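Local coordinates for protein L-2,4-diaminobutyric acid acetyltransferase (PDB 6SLL) that catalyses, as a GNAT-family enzyme, the acetyl-coenzyme A-dependent acetylation of L-2,4-diaminobutyric acid, a step in the biosynthesis of the chemical chaperone ectoine, at residues Asp43-Tyr48 with Phe87-Ala92; Val126-Ser129 with Ser133-Leu136; Tyr154-Phe159 with His165-Leu170. One frame throughout, in Å; residues are numbered along the deposited sequence.

Contact 1: residues Asp43-Tyr48 with Phe87-Ala92; sequences DLNSPY and FVWQVA. With DAB (2,4-diaminobutyric acid), chain G; DAB (2,4-diaminobutyric acid), chain D; COA (coenzyme A), chain F.
Asp43 and Gln90 meet at the carboxylate of the bound substrate, where the loop leading into helix 47-56 comes up beside strand 85-93 of the GNAT fold. Gln90 has CG beside its backbone N (chi1 -65°) and an extended chain beyond, which takes NE2 to Asp43 O at 3.0 Å, 45° above the carbonyl plane, and to diaminobutyrate OXT. Asp43 N adds a nearly straight bond to OXT at 2.9 Å, so two N-H groups hold this oxygen. In the conformer given, Asp43 OD2 takes the substrate's alpha-amino N at 3.2 Å and probably bonds to His165. Asn45 ND2 donates at 2.9 Å to a water that also accepts from Trp89 NE1 and donates to diaminobutyrate O; ND2 approaches Trp89 CZ2 obliquely at 3.6 Å, amide and indole planes 62° apart. Tyr50 OH binds both Asn45 ND2 and Gln90 OE1, fixing the two amides, while Asn45 OD1 pairs with Ser46 OG of the second subunit. Ser46 is the N-cap of helix 47-56, its OG bonded to Cys49 N. Tyr48 reaches into the active site of the second subunit, where its ring lies flat on the other diaminobutyrate, CZ 3.4 Å from CB, with its OH bonded to Thr125 of that subunit. With an alanine here, that substrate would probably lose the ring lying against it, and the threonine hydroxyl this partner. Trp89 and Gln90 both bond to Ser75, consistent with the beta bulge GNAT enzymes carry in this strand, and Trp89 O accepts the substrate's terminal amine, ND, at 2.9 Å.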
loop_
_atom_site.group_PDB
_atom_site.type_symbol
_atom_site.label_atom_id
_atom_site.label_comp_id
_atom_site.label_asym_id
_atom_site.label_seq_id
_atom_site.Cartn_x
_atom_site.Cartn_y
_atom_site.Cartn_z
ATOM N N ASP B 43 10.988 0.489 -7.156
ATOM C CA ASP B 43 11.382 0.499 -5.728
ATOM C C ASP B 43 10.697 -0.651 -4.961
ATOM O O ASP B 43 9.455 -0.708 -4.785
ATOM C CB ASP B 43 11.017 1.767 -5.100
ATOM C CG ASP B 43 11.632 3.016 -5.761
ATOM O OD1 ASP B 43 12.779 2.913 -6.183
ATOM O OD2 ASP B 43 10.904 4.010 -5.804
ATOM N N LEU B 44 11.534 -1.489 -4.449
ATOM C CA LEU B 44 11.092 -2.766 -3.875
ATOM C C LEU B 44 10.452 -2.563 -2.528
ATOM O O LEU B 44 11.093 -2.046 -1.591
ATOM C CB LEU B 44 12.324 -3.674 -3.769
ATOM C CG LEU B 44 11.951 -5.125 -3.317
ATOM C CD1 LEU B 44 11.024 -5.796 -4.311
ATOM C CD2 LEU B 44 13.280 -5.895 -3.216
ATOM N N ASN B 45 9.203 -2.987 -2.378
ATOM C CA ASN B 45 8.546 -3.050 -1.076
ATOM C C ASN B 45 8.748 -4.389 -0.459
ATOM O O ASN B 45 9.382 -5.287 -1.001
ATOM C CB ASN B 45 7.033 -2.707 -1.239
ATOM C CG ASN B 45 6.914 -1.329 -1.835
ATOM O OD1 ASN B 45 7.257 -0.323 -1.146
ATOM N ND2 ASN B 45 6.507 -1.176 -3.061
ATOM N N SER B 46 8.263 -4.532 0.801
ATOM C CA SER B 46 8.418 -5.794 1.506
ATOM C C SER B 46 7.567 -6.875 0.883
ATOM O O SER B 46 6.542 -6.606 0.253
ATOM C CB SER B 46 8.037 -5.662 2.976
ATOM O OG SER B 46 6.659 -5.426 3.139
ATOM N N PRO B 47 7.937 -8.185 1.064
ATOM C CA PRO B 47 7.059 -9.266 0.630
ATOM C C PRO B 47 5.652 -9.088 1.201
ATOM O O PRO B 47 4.667 -9.328 0.501
ATOM C CB PRO B 47 7.798 -10.504 1.084
ATOM C CG PRO B 47 9.256 -10.071 1.087
ATOM C CD PRO B 47 9.253 -8.670 1.517
ATOM N N TYR B 48 5.578 -8.732 2.463
ATOM C CA TYR B 48 4.275 -8.534 3.137
ATOM C C TYR B 48 3.420 -7.545 2.348
ATOM O O TYR B 48 2.205 -7.755 2.246
ATOM C CB TYR B 48 4.542 -8.037 4.573
ATOM C CG TYR B 48 3.328 -7.959 5.440
ATOM C CD1 TYR B 48 2.521 -6.821 5.413
ATOM C CD2 TYR B 48 2.991 -8.938 6.327
ATOM C CE1 TYR B 48 1.444 -6.710 6.224
ATOM C CE2 TYR B 48 1.903 -8.872 7.142
ATOM C CZ TYR B 48 1.115 -7.750 7.143
ATOM O OH TYR B 48 0.035 -7.576 7.964
ATOM N N PHE B 87 -5.284 4.913 -8.949
ATOM C CA PHE B 87 -3.836 5.123 -8.896
ATOM C C PHE B 87 -3.143 3.822 -9.284
ATOM O O PHE B 87 -3.405 2.780 -8.642
ATOM C CB PHE B 87 -3.415 5.556 -7.480
ATOM C CG PHE B 87 -1.931 5.865 -7.452
ATOM C CD1 PHE B 87 -1.470 7.060 -7.867
ATOM C CD2 PHE B 87 -1.041 4.946 -7.005
ATOM C CE1 PHE B 87 -0.138 7.358 -7.851
ATOM C CE2 PHE B 87 0.315 5.233 -6.971
ATOM C CZ PHE B 87 0.757 6.460 -7.426
ATOM N N VAL B 88 -2.312 3.888 -10.312
ATOM C CA VAL B 88 -1.538 2.749 -10.734
ATOM C C VAL B 88 -0.176 2.880 -10.112
ATOM O O VAL B 88 0.557 3.894 -10.361
ATOM C CB VAL B 88 -1.468 2.573 -12.240
ATOM C CG1 VAL B 88 -0.551 1.450 -12.607
ATOM C CG2 VAL B 88 -2.861 2.387 -12.811
ATOM N N TRP B 89 0.214 1.950 -9.240
ATOM C CA TRP B 89 1.396 2.008 -8.411
ATOM C C TRP B 89 2.579 1.425 -9.105
ATOM O O TRP B 89 3.529 2.177 -9.440
ATOM C CB TRP B 89 1.079 1.373 -7.062
ATOM C CG TRP B 89 2.165 1.414 -6.039
ATOM C CD1 TRP B 89 3.443 1.937 -6.134
ATOM C CD2 TRP B 89 2.047 0.892 -4.707
ATOM N NE1 TRP B 89 4.072 1.721 -4.946
ATOM C CE2 TRP B 89 3.260 1.071 -4.065
ATOM C CE3 TRP B 89 1.018 0.274 -4.038
ATOM C CZ2 TRP B 89 3.477 0.698 -2.755
ATOM C CZ3 TRP B 89 1.214 -0.093 -2.699
ATOM C CH2 TRP B 89 2.446 0.110 -2.105
ATOM N N GLN B 90 2.623 0.113 -9.371
ATOM C CA GLN B 90 3.778 -0.507 -10.049
ATOM C C GLN B 90 3.279 -1.341 -11.222
ATOM O O GLN B 90 2.312 -2.108 -11.074
ATOM C CB GLN B 90 4.602 -1.377 -9.075
ATOM C CG GLN B 90 5.251 -0.548 -7.982
ATOM C CD GLN B 90 6.128 -1.325 -7.048
ATOM O OE1 GLN B 90 5.698 -2.308 -6.456
ATOM N NE2 GLN B 90 7.362 -0.904 -6.922
ATOM N N VAL B 91 3.986 -1.232 -12.330
ATOM C CA VAL B 91 3.814 -2.102 -13.491
ATOM C C VAL B 91 5.122 -2.767 -13.776
ATOM O O VAL B 91 6.115 -2.023 -14.004
ATOM C CB VAL B 91 3.267 -1.337 -14.714
ATOM C CG1 VAL B 91 3.034 -2.251 -15.867
ATOM C CG2 VAL B 91 2.107 -0.427 -14.422
ATOM N N ALA B 92 5.159 -4.065 -13.852
ATOM C CA ALA B 92 6.424 -4.795 -14.127
ATOM C C ALA B 92 6.153 -5.931 -15.098
ATOM O O ALA B 92 5.168 -6.659 -14.904
ATOM C CB ALA B 92 6.960 -5.391 -12.816
HETATM N N DAB G . 9.149 4.128 -8.520
HETATM C CA DAB G . 7.808 3.952 -7.885
HETATM C C DAB G . 7.693 2.506 -7.452
HETATM O O DAB G . 6.779 2.257 -6.675
HETATM C CB DAB G . 6.674 4.351 -8.836
HETATM C CG DAB G . 6.473 3.448 -10.012
HETATM N ND DAB G . 5.334 3.958 -10.834
HETATM O OXT DAB G . 8.464 1.662 -7.894
HETATM N N DAB D . 5.367 -7.329 9.874
HETATM C CA DAB D . 4.343 -6.613 9.078
HETATM C C DAB D . 4.901 -5.271 8.601
HETATM O O DAB D . 5.859 -4.796 9.222
HETATM C CB DAB D . 2.983 -6.506 9.749
HETATM C CG DAB D . 2.993 -5.583 10.876
HETATM N ND DAB D . 1.612 -5.597 11.504
HETATM O OXT DAB D . 4.278 -4.720 7.703
HETATM N N1A COA F . 11.568 0.089 -26.709
HETATM C C2A COA F . 10.624 0.763 -27.381
HETATM N N3A COA F . 9.308 0.782 -27.157
HETATM C C4A COA F . 8.943 -0.039 -26.133
HETATM C C5A COA F . 9.845 -0.755 -25.356
HETATM C C6A COA F . 11.223 -0.689 -25.644
HETATM N N6A COA F . 12.158 -1.342 -25.018
HETATM N N7A COA F . 9.118 -1.519 -24.453
HETATM C C8A COA F . 7.847 -1.194 -24.628
HETATM N N9A COA F . 7.722 -0.273 -25.616
HETATM C C1B COA F . 6.528 0.318 -26.039
HETATM C C2B COA F . 5.710 -0.596 -26.959
HETATM O O2B COA F . 6.110 -0.470 -28.281
HETATM C C3B COA F . 4.314 -0.140 -26.574
HETATM O O3B COA F . 4.116 1.206 -27.179
HETATM P P3B COA F . 3.206 1.400 -28.510
HETATM O O7A COA F . 1.817 1.151 -27.883
HETATM O O8A COA F . 3.589 2.795 -29.026
HETATM O O9A COA F . 3.222 0.046 -29.385
HETATM C C4B COA F . 4.438 0.134 -25.099
HETATM O O4B COA F . 5.760 0.547 -24.857
HETATM C C5B COA F . 3.916 -1.065 -24.304
HETATM O O5B COA F . 4.622 -2.263 -24.706
HETATM P P1A COA F . 4.425 -3.666 -23.982
HETATM O O1A COA F . 5.046 -4.695 -24.838
HETATM O O2A COA F . 3.024 -3.842 -23.533
HETATM O O3A COA F . 5.366 -3.414 -22.698
HETATM P P2A COA F . 6.101 -4.553 -21.822
HETATM O O4A COA F . 5.202 -5.711 -21.618
HETATM O O5A COA F . 7.447 -4.821 -22.418
HETATM O O6A COA F . 6.245 -3.837 -20.447
HETATM C CBP COA F . 7.233 -2.258 -18.919
HETATM C CCP COA F . 6.627 -2.450 -20.285
HETATM C CDP COA F . 7.400 -0.727 -18.688
HETATM C CEP COA F . 6.328 -2.824 -17.885
HETATM C CAP COA F . 8.610 -3.000 -18.934
HETATM O OAP COA F . 9.481 -2.306 -19.867
HETATM C C9P COA F . 9.309 -3.107 -17.623
HETATM O O9P COA F . 8.893 -3.768 -16.655
HETATM N N8P COA F . 10.470 -2.401 -17.584
HETATM C C7P COA F . 11.376 -2.298 -16.548
HETATM C C6P COA F . 12.882 -2.106 -17.100
HETATM C C5P COA F . 13.180 -0.707 -17.526
HETATM O O5P COA F . 12.358 -0.121 -18.315
HETATM N N4P COA F . 14.232 -0.192 -17.218
HETATM C C3P COA F . 14.640 1.211 -17.649
HETATM C C2P COA F . 16.068 1.593 -16.781
HETATM S S1P COA F . 17.368 0.691 -17.567
HETATM O O HOH W 1 6.979 1.477 -4.167
#

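Contact 2: residues Val126-Ser129 with Ser133-Leu136; sequences VSPS and SRRL. With COA (coenzyme A), chain F.
Val126 and Arg134 form the close-packed half of this contact, their side chains running past each other in opposite directions. CG1 of Val126, swung anti to the backbone N (chi1 -173°), lies against Arg134 CG at 3.5 Å and also meets Ser133 CB at 3.8 Å, filling the angle between the loop and the first turns of the helix. The aliphatic part of Arg134, stretched out from CG to NE, carries the guanidinium back along the loop to two successive backbone carbonyls. NH1 donates to Val126 O at 2.8 Å, the oxygen tilted 21° from the guanidinium plane. NE adds two weak bonds, to Val126 O and, at 3.1 Å, to Ser127 O. One arginine thus pins the loop as it leaves strand 121-125 and turns into helix 131-144, the beta-alpha connection in the coenzyme A-binding half of the GNAT fold. Pro169 and Phe171 of strand 168-173 flank the same side chain. Toward solvent the packing thins. Pro128, exposed, sets its CA over one face of the guanidinium, and its ring CD lies 3.9 Å from Arg134 NH1 in simple van der Waals contact. Ser129 points its CB away from the helix, its OG bonded to Glu166 and its O at the pantetheine chain of coenzyme A. On the helix, Arg135 faces the cofactor instead of the loop: its chain bends at chi2 and chi3, bringing NH2 to coenzyme A O8A, an oxygen of the 3'-phosphate, in a weak bond of 3.4 Å that is nevertheless almost straight at 168°. The phosphate oxygen lies in the plane of this guanidinium, at its edge, and NH1 of Arg135 forms a salt bridge with Glu142.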
loop_
_atom_site.group_PDB
_atom_site.type_symbol
_atom_site.label_atom_id
_atom_site.label_comp_id
_atom_site.label_asym_id
_atom_site.label_seq_id
_atom_site.Cartn_x
_atom_site.Cartn_y
_atom_site.Cartn_z
ATOM N N VAL B 126 5.839 8.443 -13.279
ATOM C CA VAL B 126 6.742 7.756 -14.183
ATOM C C VAL B 126 8.069 8.578 -14.255
ATOM O O VAL B 126 8.046 9.685 -14.828
ATOM C CB VAL B 126 6.175 7.586 -15.579
ATOM C CG1 VAL B 126 7.149 6.696 -16.371
ATOM C CG2 VAL B 126 4.818 6.969 -15.584
ATOM N N SER B 127 9.136 8.041 -13.881
ATOM C CA SER B 127 10.248 8.833 -13.886
ATOM C C SER B 127 10.788 8.999 -15.251
ATOM O O SER B 127 10.333 8.373 -16.292
ATOM C CB SER B 127 11.278 8.165 -13.005
ATOM O OG SER B 127 11.017 8.021 -11.484
ATOM N N PRO B 128 11.892 9.729 -15.277
ATOM C CA PRO B 128 12.540 9.798 -16.650
ATOM C C PRO B 128 13.243 8.627 -17.228
ATOM O O PRO B 128 13.208 8.285 -18.333
ATOM C CB PRO B 128 13.401 11.020 -16.568
ATOM C CG PRO B 128 12.760 11.929 -15.518
ATOM C CD PRO B 128 12.178 10.929 -14.468
ATOM N N SER B 129 13.824 7.808 -16.359
ATOM C CA SER B 129 14.476 6.574 -16.862
ATOM C C SER B 129 13.575 5.425 -17.173
ATOM O O SER B 129 14.008 4.451 -17.822
ATOM C CB SER B 129 15.515 6.083 -15.959
ATOM O OG SER B 129 14.968 5.354 -14.981
ATOM N N SER B 133 7.796 2.686 -19.723
ATOM C CA SER B 133 6.617 2.964 -18.969
ATOM C C SER B 133 5.869 4.197 -19.442
ATOM O O SER B 133 4.643 4.291 -19.523
ATOM C CB SER B 133 6.946 3.047 -17.460
ATOM O OG SER B 133 7.420 1.813 -16.873
ATOM N N ARG B 134 6.639 5.239 -19.758
ATOM C CA ARG B 134 6.051 6.375 -20.397
ATOM C C ARG B 134 5.269 6.113 -21.683
ATOM O O ARG B 134 4.133 6.528 -21.889
ATOM C CB ARG B 134 7.067 7.515 -20.704
ATOM C CG ARG B 134 7.661 8.087 -19.559
ATOM C CD ARG B 134 8.172 9.435 -19.587
ATOM N NE ARG B 134 8.406 9.827 -18.161
ATOM C CZ ARG B 134 8.564 11.057 -17.930
ATOM N NH1 ARG B 134 9.012 11.465 -16.755
ATOM N NH2 ARG B 134 8.591 11.829 -19.051
ATOM N N ARG B 135 5.887 5.244 -22.537
ATOM C CA ARG B 135 5.156 4.848 -23.780
ATOM C C ARG B 135 3.927 4.036 -23.480
ATOM O O ARG B 135 2.860 4.189 -24.166
ATOM C CB ARG B 135 6.014 4.099 -24.698
ATOM C CG ARG B 135 6.964 4.972 -25.345
ATOM C CD ARG B 135 6.242 6.092 -26.155
ATOM N NE ARG B 135 5.000 5.670 -26.924
ATOM C CZ ARG B 135 3.869 6.466 -27.195
ATOM N NH1 ARG B 135 3.763 7.749 -26.729
ATOM N NH2 ARG B 135 2.856 5.921 -27.934
ATOM N N LEU B 136 3.969 3.160 -22.442
ATOM C CA LEU B 136 2.792 2.374 -22.068
ATOM C C LEU B 136 1.635 3.300 -21.793
ATOM O O LEU B 136 0.505 3.153 -22.302
ATOM C CB LEU B 136 3.119 1.548 -20.865
ATOM C CG LEU B 136 1.936 0.816 -20.259
ATOM C CD1 LEU B 136 1.384 -0.237 -21.191
ATOM C CD2 LEU B 136 2.407 0.208 -18.954
HETATM N N1A COA F . 11.568 0.089 -26.709
HETATM C C2A COA F . 10.624 0.763 -27.381
HETATM N N3A COA F . 9.308 0.782 -27.157
HETATM C C4A COA F . 8.943 -0.039 -26.133
HETATM C C5A COA F . 9.845 -0.755 -25.356
HETATM C C6A COA F . 11.223 -0.689 -25.644
HETATM N N6A COA F . 12.158 -1.342 -25.018
HETATM N N7A COA F . 9.118 -1.519 -24.453
HETATM C C8A COA F . 7.847 -1.194 -24.628
HETATM N N9A COA F . 7.722 -0.273 -25.616
HETATM C C1B COA F . 6.528 0.318 -26.039
HETATM C C2B COA F . 5.710 -0.596 -26.959
HETATM O O2B COA F . 6.110 -0.470 -28.281
HETATM C C3B COA F . 4.314 -0.140 -26.574
HETATM O O3B COA F . 4.116 1.206 -27.179
HETATM P P3B COA F . 3.206 1.400 -28.510
HETATM O O7A COA F . 1.817 1.151 -27.883
HETATM O O8A COA F . 3.589 2.795 -29.026
HETATM O O9A COA F . 3.222 0.046 -29.385
HETATM C C4B COA F . 4.438 0.134 -25.099
HETATM O O4B COA F . 5.760 0.547 -24.857
HETATM C C5B COA F . 3.916 -1.065 -24.304
HETATM O O5B COA F . 4.622 -2.263 -24.706
HETATM P P1A COA F . 4.425 -3.666 -23.982
HETATM O O1A COA F . 5.046 -4.695 -24.838
HETATM O O2A COA F . 3.024 -3.842 -23.533
HETATM O O3A COA F . 5.366 -3.414 -22.698
HETATM P P2A COA F . 6.101 -4.553 -21.822
HETATM O O4A COA F . 5.202 -5.711 -21.618
HETATM O O5A COA F . 7.447 -4.821 -22.418
HETATM O O6A COA F . 6.245 -3.837 -20.447
HETATM C CBP COA F . 7.233 -2.258 -18.919
HETATM C CCP COA F . 6.627 -2.450 -20.285
HETATM C CDP COA F . 7.400 -0.727 -18.688
HETATM C CEP COA F . 6.328 -2.824 -17.885
HETATM C CAP COA F . 8.610 -3.000 -18.934
HETATM O OAP COA F . 9.481 -2.306 -19.867
HETATM C C9P COA F . 9.309 -3.107 -17.623
HETATM O O9P COA F . 8.893 -3.768 -16.655
HETATM N N8P COA F . 10.470 -2.401 -17.584
HETATM C C7P COA F . 11.376 -2.298 -16.548
HETATM C C6P COA F . 12.882 -2.106 -17.100
HETATM C C5P COA F . 13.180 -0.707 -17.526
HETATM O O5P COA F . 12.358 -0.121 -18.315
HETATM N N4P COA F . 14.232 -0.192 -17.218
HETATM C C3P COA F . 14.640 1.211 -17.649
HETATM C C2P COA F . 16.068 1.593 -16.781
HETATM S S1P COA F . 17.368 0.691 -17.567
#

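Contact 3: residues Tyr154-Phe159 with His165-Leu170; sequences YGAEMF and HEDEPL. With DAB (2,4-diaminobutyric acid), chain G.
Phe159 and His165 lie face to face, their planes only 3° apart and their centroids separated by 3.7 Å. His165 ND1 sits over the centre of the phenyl ring and Phe159 CE2 over that of the imidazole, while Tyr154 O and the carbonyl carbon of Ala156 lie at the phenyl edge and Glu168 CD at the imidazole edge. The stack closes the long loop of a beta hairpin formed by strands 148-154 and 168-173, at one border of the GNAT sheet. His165 is held flat from within its own segment: ND1 donates to Glu166 O at 2.7 Å, in the ring plane and on a lone pair of the carbonyl. This bond and the stack leave the imidazole little freedom to turn, with NE2 at its probable bond to Asp43. Where the hairpin strands join, Tyr154 and Glu168 are an antiparallel hydrogen-bonded pair, with Tyr154 N to Glu168 O at 3.0 Å and Glu168 N to Tyr154 O at 2.8 Å. The Tyr154 hydroxyl binds Asp55 of the second subunit, and its ring meets Tyr48 of that subunit edge to face. Beyond the pair, Asp167 OD1 accepts Ala156 N at 2.8 Å through its anti lone pair, tying down the start of the 3-10 turn 156-158. On the outer side the carboxylates of Glu157 and Asp167 come near each other, and a water donating to Glu157 OE1 and Asp167 OD1 probably eases their repulsion. Glu168 leads inward instead: a bend at chi2 (-81°) turns its carboxylate to the active site, where OE1 is bonded to Thr125 and OE2 accepts the alpha-amino N of diaminobutyrate at 2.7 Å.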
loop_
_atom_site.group_PDB
_atom_site.type_symbol
_atom_site.label_atom_id
_atom_site.label_comp_id
_atom_site.label_asym_id
_atom_site.label_seq_id
_atom_site.Cartn_x
_atom_site.Cartn_y
_atom_site.Cartn_z
ATOM N N TYR B 154 6.337 13.597 -7.073
ATOM C CA TYR B 154 7.254 13.535 -5.961
ATOM C C TYR B 154 8.695 13.771 -6.521
ATOM O O TYR B 154 9.276 12.907 -7.174
ATOM C CB TYR B 154 7.193 12.199 -5.229
ATOM C CG TYR B 154 5.804 11.733 -4.866
ATOM C CD1 TYR B 154 4.901 12.565 -4.301
ATOM C CD2 TYR B 154 5.427 10.410 -5.064
ATOM C CE1 TYR B 154 3.650 12.103 -3.910
ATOM C CE2 TYR B 154 4.180 9.966 -4.724
ATOM C CZ TYR B 154 3.270 10.811 -4.160
ATOM O OH TYR B 154 2.017 10.298 -3.881
ATOM N N GLY B 155 9.243 14.970 -6.202
ATOM C CA GLY B 155 10.575 15.293 -6.712
ATOM C C GLY B 155 11.642 14.494 -5.973
ATOM O O GLY B 155 11.460 14.032 -4.879
ATOM N N ALA B 156 12.834 14.435 -6.641
ATOM C CA ALA B 156 13.949 13.756 -6.085
ATOM C C ALA B 156 14.262 14.153 -4.690
ATOM O O ALA B 156 14.746 13.363 -3.885
ATOM C CB ALA B 156 15.129 14.008 -6.992
ATOM N N GLU B 157 14.091 15.460 -4.340
ATOM C CA GLU B 157 14.414 15.977 -3.050
ATOM C C GLU B 157 13.640 15.396 -1.932
ATOM O O GLU B 157 13.962 15.591 -0.786
ATOM C CB GLU B 157 14.267 17.520 -3.055
ATOM C CG GLU B 157 12.839 18.033 -3.306
ATOM C CD GLU B 157 12.399 18.183 -4.780
ATOM O OE1 GLU B 157 13.099 17.686 -5.701
ATOM O OE2 GLU B 157 11.328 18.882 -4.884
ATOM N N MET B 158 12.478 14.754 -2.288
ATOM C CA MET B 158 11.649 14.185 -1.232
ATOM C C MET B 158 12.196 12.875 -0.690
ATOM O O MET B 158 11.725 12.404 0.318
ATOM C CB MET B 158 10.187 13.891 -1.753
ATOM C CG MET B 158 9.472 15.227 -2.076
ATOM S SD MET B 158 7.768 14.987 -2.665
ATOM C CE MET B 158 7.020 14.056 -1.368
ATOM N N PHE B 159 13.147 12.265 -1.393
ATOM C CA PHE B 159 13.604 10.921 -1.134
ATOM C C PHE B 159 14.724 10.961 -0.059
ATOM O O PHE B 159 15.300 12.016 0.176
ATOM C CB PHE B 159 13.952 10.204 -2.379
ATOM C CG PHE B 159 12.789 9.892 -3.214
ATOM C CD1 PHE B 159 12.201 10.799 -4.008
ATOM C CD2 PHE B 159 12.151 8.634 -3.125
ATOM C CE1 PHE B 159 11.013 10.566 -4.751
ATOM C CE2 PHE B 159 10.987 8.384 -3.783
ATOM C CZ PHE B 159 10.426 9.308 -4.611
ATOM N N HIS B 165 17.400 9.284 -5.970
ATOM C CA HIS B 165 16.209 8.774 -6.578
ATOM C C HIS B 165 15.826 9.794 -7.626
ATOM O O HIS B 165 15.930 11.021 -7.407
ATOM C CB HIS B 165 15.075 8.654 -5.569
ATOM C CG HIS B 165 13.917 7.818 -5.988
ATOM N ND1 HIS B 165 12.971 8.217 -6.905
ATOM C CD2 HIS B 165 13.573 6.579 -5.618
ATOM C CE1 HIS B 165 12.062 7.251 -7.057
ATOM N NE2 HIS B 165 12.407 6.234 -6.282
ATOM N N GLU B 166 15.289 9.361 -8.724
ATOM C CA GLU B 166 14.774 10.191 -9.740
ATOM C C GLU B 166 13.484 10.930 -9.336
ATOM O O GLU B 166 12.764 10.441 -8.433
ATOM C CB GLU B 166 14.513 9.514 -11.070
ATOM C CG GLU B 166 15.755 8.936 -11.811
ATOM C CD GLU B 166 15.157 8.126 -13.031
ATOM O OE1 GLU B 166 15.204 6.856 -13.056
ATOM O OE2 GLU B 166 14.749 8.821 -14.074
ATOM N N ASP B 167 13.172 12.037 -9.970
ATOM C CA ASP B 167 11.855 12.601 -9.853
ATOM C C ASP B 167 10.803 11.574 -10.289
ATOM O O ASP B 167 10.983 10.752 -11.152
ATOM C CB ASP B 167 11.651 13.822 -10.784
ATOM C CG ASP B 167 12.531 15.062 -10.456
ATOM O OD1 ASP B 167 12.947 15.170 -9.335
ATOM O OD2 ASP B 167 12.784 15.828 -11.386
ATOM N N GLU B 168 9.609 11.740 -9.677
ATOM C CA GLU B 168 8.411 10.884 -9.950
ATOM C C GLU B 168 7.265 11.833 -10.375
ATOM O O GLU B 168 6.345 12.044 -9.588
ATOM C CB GLU B 168 8.039 10.099 -8.716
ATOM C CG GLU B 168 9.023 8.985 -8.420
ATOM C CD GLU B 168 8.858 7.709 -9.216
ATOM O OE1 GLU B 168 7.910 7.599 -10.034
ATOM O OE2 GLU B 168 9.672 6.786 -8.977
ATOM N N PRO B 169 7.290 12.386 -11.574
ATOM C CA PRO B 169 6.221 13.292 -11.989
ATOM C C PRO B 169 4.907 12.510 -12.111
ATOM O O PRO B 169 4.868 11.322 -12.468
ATOM C CB PRO B 169 6.667 13.785 -13.331
ATOM C CG PRO B 169 7.701 12.844 -13.712
ATOM C CD PRO B 169 8.325 12.244 -12.588
ATOM N N LEU B 170 3.815 13.213 -11.838
ATOM C CA LEU B 170 2.454 12.634 -11.859
ATOM C C LEU B 170 1.785 12.779 -13.189
ATOM O O LEU B 170 1.614 13.892 -13.694
ATOM C CB LEU B 170 1.592 13.304 -10.754
ATOM C CG LEU B 170 0.225 12.778 -10.583
ATOM C CD1 LEU B 170 0.221 11.350 -10.030
ATOM C CD2 LEU B 170 -0.602 13.720 -9.710
HETATM N N DAB G . 9.149 4.128 -8.520
HETATM C CA DAB G . 7.808 3.952 -7.885
HETATM C C DAB G . 7.693 2.506 -7.452
HETATM O O DAB G . 6.779 2.257 -6.675
HETATM C CB DAB G . 6.674 4.351 -8.836
HETATM C CG DAB G . 6.473 3.448 -10.012
HETATM N ND DAB G . 5.334 3.958 -10.834
HETATM O OXT DAB G . 8.464 1.662 -7.894
HETATM O O HOH W 2 17.083 11.773 -4.399
HETATM O O HOH W 3 12.901 17.813 -8.358
#

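In the fold
The contacts follow one another along the chain, their centres about 13 to 16 Å apart. Contacts 1 and 3 reach the same mixed sheet, through strand 85-93 and through the hairpin strands 148-154 and 168-173, and meet directly where Asp43 OD2 and His165 NE2 lie 2.7 Å apart. Contact 2 sits on the connection from strand 121-125, which runs parallel to 85-93, to helix 131-144. It touches contact 1 by packing of Val91 on Leu136, and contact 3 through Ser129 and Glu166. Contacts 1 and 3 hold the same diaminobutyrate, contacts 1 and 2 border coenzyme A, and the second subunit touches contacts 1 and 3, so the substrate site lies next to the dimer interface.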